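Local coordinates for protein neural-cadherin (Drosophila melanogaster, PDB 3UBF) that mediates calcium-dependent, mainly homophilic cell-cell adhesion, this chain being a three-domain piece of its extracellular region, at residues Tyr143-Asp148 against Phe154-Arg159. Numbering follows the deposited sequence.
With ZN (zinc ion), chain D; ZN (zinc ion), chain C.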
loop_
_atom_site.group_PDB
_atom_site.type_symbol
_atom_site.label_atom_id
_atom_site.label_comp_id
_atom_site.label_asym_id
_atom_site.label_seq_id
_atom_site.Cartn_x
_atom_site.Cartn_y
_atom_site.Cartn_z
ATOM N N TYR A 143 -5.870 13.071 1.593
ATOM C CA TYR A 143 -6.974 12.402 0.946
ATOM C C TYR A 143 -7.928 13.428 0.366
ATOM O O TYR A 143 -8.177 14.461 0.974
ATOM C CB TYR A 143 -7.725 11.546 1.955
ATOM C CG TYR A 143 -6.878 10.539 2.691
ATOM C CD1 TYR A 143 -6.219 10.887 3.870
ATOM C CD2 TYR A 143 -6.752 9.233 2.224
ATOM C CE1 TYR A 143 -5.459 9.968 4.559
ATOM C CE2 TYR A 143 -5.995 8.309 2.913
ATOM C CZ TYR A 143 -5.352 8.690 4.072
ATOM O OH TYR A 143 -4.593 7.787 4.759
ATOM N N PHE A 144 -8.469 13.141 -0.809
ATOM C CA PHE A 144 -9.486 14.009 -1.405
ATOM C C PHE A 144 -10.354 13.277 -2.409
ATOM O O PHE A 144 -10.001 12.195 -2.879
ATOM C CB PHE A 144 -8.860 15.257 -2.041
ATOM C CG PHE A 144 -7.813 14.964 -3.074
ATOM C CD1 PHE A 144 -8.150 14.849 -4.415
ATOM C CD2 PHE A 144 -6.474 14.850 -2.711
ATOM C CE1 PHE A 144 -7.172 14.598 -5.383
ATOM C CE2 PHE A 144 -5.481 14.609 -3.671
ATOM C CZ PHE A 144 -5.834 14.474 -5.009
ATOM N N ILE A 145 -11.493 13.882 -2.728
ATOM C CA ILE A 145 -12.444 13.320 -3.688
ATOM C C ILE A 145 -12.124 13.856 -5.073
ATOM O O ILE A 145 -12.082 15.074 -5.261
ATOM C CB ILE A 145 -13.902 13.709 -3.306
ATOM C CG1 ILE A 145 -14.306 13.031 -1.998
ATOM C CG2 ILE A 145 -14.882 13.361 -4.424
ATOM C CD1 ILE A 145 -15.423 13.723 -1.272
ATOM N N VAL A 146 -11.912 12.962 -6.037
ATOM C CA VAL A 146 -11.662 13.389 -7.412
ATOM C C VAL A 146 -12.931 13.401 -8.255
ATOM O O VAL A 146 -12.989 14.067 -9.282
ATOM C CB VAL A 146 -10.514 12.590 -8.118
ATOM C CG1 VAL A 146 -9.407 12.256 -7.141
ATOM C CG2 VAL A 146 -11.022 11.330 -8.784
ATOM N N ARG A 147 -13.944 12.662 -7.820
ATOM C CA ARG A 147 -15.234 12.633 -8.507
ATOM C C ARG A 147 -16.294 12.252 -7.490
ATOM O O ARG A 147 -16.196 11.213 -6.830
ATOM C CB ARG A 147 -15.219 11.642 -9.675
ATOM C CG ARG A 147 -16.435 11.713 -10.611
ATOM C CD ARG A 147 -16.368 12.880 -11.625
ATOM N N ASP A 148 -17.278 13.133 -7.342
ATOM C CA ASP A 148 -18.375 12.966 -6.410
ATOM C C ASP A 148 -19.611 12.675 -7.217
ATOM O O ASP A 148 -20.125 13.550 -7.912
ATOM C CB ASP A 148 -18.573 14.255 -5.602
ATOM C CG ASP A 148 -19.814 14.228 -4.720
ATOM O OD1 ASP A 148 -20.365 13.146 -4.431
ATOM O OD2 ASP A 148 -20.247 15.315 -4.296
ATOM N N PHE A 154 -21.386 13.905 0.580
ATOM C CA PHE A 154 -20.248 13.444 1.346
ATOM C C PHE A 154 -19.060 14.315 1.054
ATOM O O PHE A 154 -18.922 14.858 -0.056
ATOM C CB PHE A 154 -19.910 11.980 1.025
ATOM C CG PHE A 154 -20.998 11.020 1.383
ATOM C CD1 PHE A 154 -21.991 10.696 0.457
ATOM C CD2 PHE A 154 -21.051 10.456 2.645
ATOM C CE1 PHE A 154 -23.024 9.827 0.785
ATOM C CE2 PHE A 154 -22.076 9.572 2.981
ATOM C CZ PHE A 154 -23.068 9.253 2.047
ATOM N N GLU A 155 -18.213 14.454 2.066
ATOM C CA GLU A 155 -16.897 15.072 1.900
ATOM C C GLU A 155 -15.893 14.299 2.729
ATOM O O GLU A 155 -16.266 13.552 3.629
ATOM C CB GLU A 155 -16.921 16.565 2.254
ATOM C CG GLU A 155 -17.404 17.452 1.102
ATOM C CD GLU A 155 -17.717 18.872 1.518
ATOM O OE1 GLU A 155 -17.763 19.159 2.732
ATOM O OE2 GLU A 155 -17.950 19.714 0.630
ATOM N N VAL A 156 -14.622 14.445 2.387
ATOM C CA VAL A 156 -13.558 13.678 3.032
ATOM C C VAL A 156 -12.627 14.632 3.742
ATOM O O VAL A 156 -12.305 15.695 3.229
ATOM C CB VAL A 156 -12.743 12.816 2.015
ATOM C CG1 VAL A 156 -12.138 13.700 0.933
ATOM C CG2 VAL A 156 -11.642 12.043 2.724
ATOM N N ASP A 157 -12.226 14.248 4.942
ATOM C CA ASP A 157 -11.236 14.974 5.686
ATOM C C ASP A 157 -9.875 14.655 5.054
ATOM O O ASP A 157 -9.478 13.499 4.983
ATOM C CB ASP A 157 -11.303 14.516 7.137
ATOM C CG ASP A 157 -10.430 15.308 8.038
ATOM O OD1 ASP A 157 -9.265 15.563 7.686
ATOM O OD2 ASP A 157 -10.900 15.673 9.130
ATOM N N GLU A 158 -9.178 15.683 4.585
ATOM C CA GLU A 158 -7.867 15.507 3.963
ATOM C C GLU A 158 -6.792 14.958 4.912
ATOM O O GLU A 158 -5.867 14.297 4.451
ATOM C CB GLU A 158 -7.363 16.812 3.353
ATOM C CG GLU A 158 -8.047 17.217 2.078
ATOM C CD GLU A 158 -7.133 18.033 1.165
ATOM O OE1 GLU A 158 -5.959 18.284 1.547
ATOM O OE2 GLU A 158 -7.593 18.424 0.063
ATOM N N ARG A 159 -6.902 15.246 6.213
ATOM C CA ARG A 159 -5.935 14.753 7.190
ATOM C C ARG A 159 -6.227 13.318 7.624
ATOM O O ARG A 159 -5.347 12.451 7.563
ATOM C CB ARG A 159 -5.857 15.666 8.421
ATOM C CG ARG A 159 -4.719 15.286 9.398
ATOM C CD ARG A 159 -4.570 16.241 10.599
ATOM N NE ARG A 159 -4.479 17.640 10.169
ATOM C CZ ARG A 159 -5.406 18.570 10.401
ATOM N NH1 ARG A 159 -6.500 18.268 11.097
ATOM N NH2 ARG A 159 -5.227 19.811 9.953
HETATM ZN ZN ZN D . -10.032 16.322 10.610
HETATM ZN ZN ZN C . -4.338 18.740 0.483
#
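Val-156 points its side chain at strand 143-145 and spreads both methyls over it. CG1 lies 3.5 Å from Phe-144 CA and also meets Ile-145 CG1, while CG2 rests against Tyr-143 CB. With chi1 at 58°, Val-156 CG1 is flanked by its own backbone N and carbonyl carbon, and this rotation brings it against the strand. The Ile-145 and Val-156 side chains run alongside each other in opposite senses. Ile-145 CD1 reaches the backbone of the other strand, 3.7 Å from Glu-155 CA.

The one backbone hydrogen bond between the segments runs from Tyr-143 N to Glu-158 O (3.1 Å). It is nearly straight, at 166°, and uses a lone pair in the carbonyl plane. In return, Glu-158 CA makes a CA-H...O contact with Tyr-143 O. The Tyr-143 ring turns its edge to the carbonyl oxygens of Glu-158 and Arg-159. Glu-158 runs on past Tyr-143 O, and its OE1 binds a zinc ion at 2.0 Å together with His-142. Asp-157 faces away, and its OD2 holds another zinc ion. Its OD1 accepts from Arg-159 N, closing an Asx turn.

Both segments belong to the middle cadherin domain of this chain. They join the edge strands of its two sheets, 141-149 and 154-156, along one side of the beta-sandwich. Strand 176-185 flanks the first and 162-165 the second. Tyr-143 and Val-156 both pack on Leu-130 of strand 126-133, and Tyr-143 OH bonds to Ala-132 N.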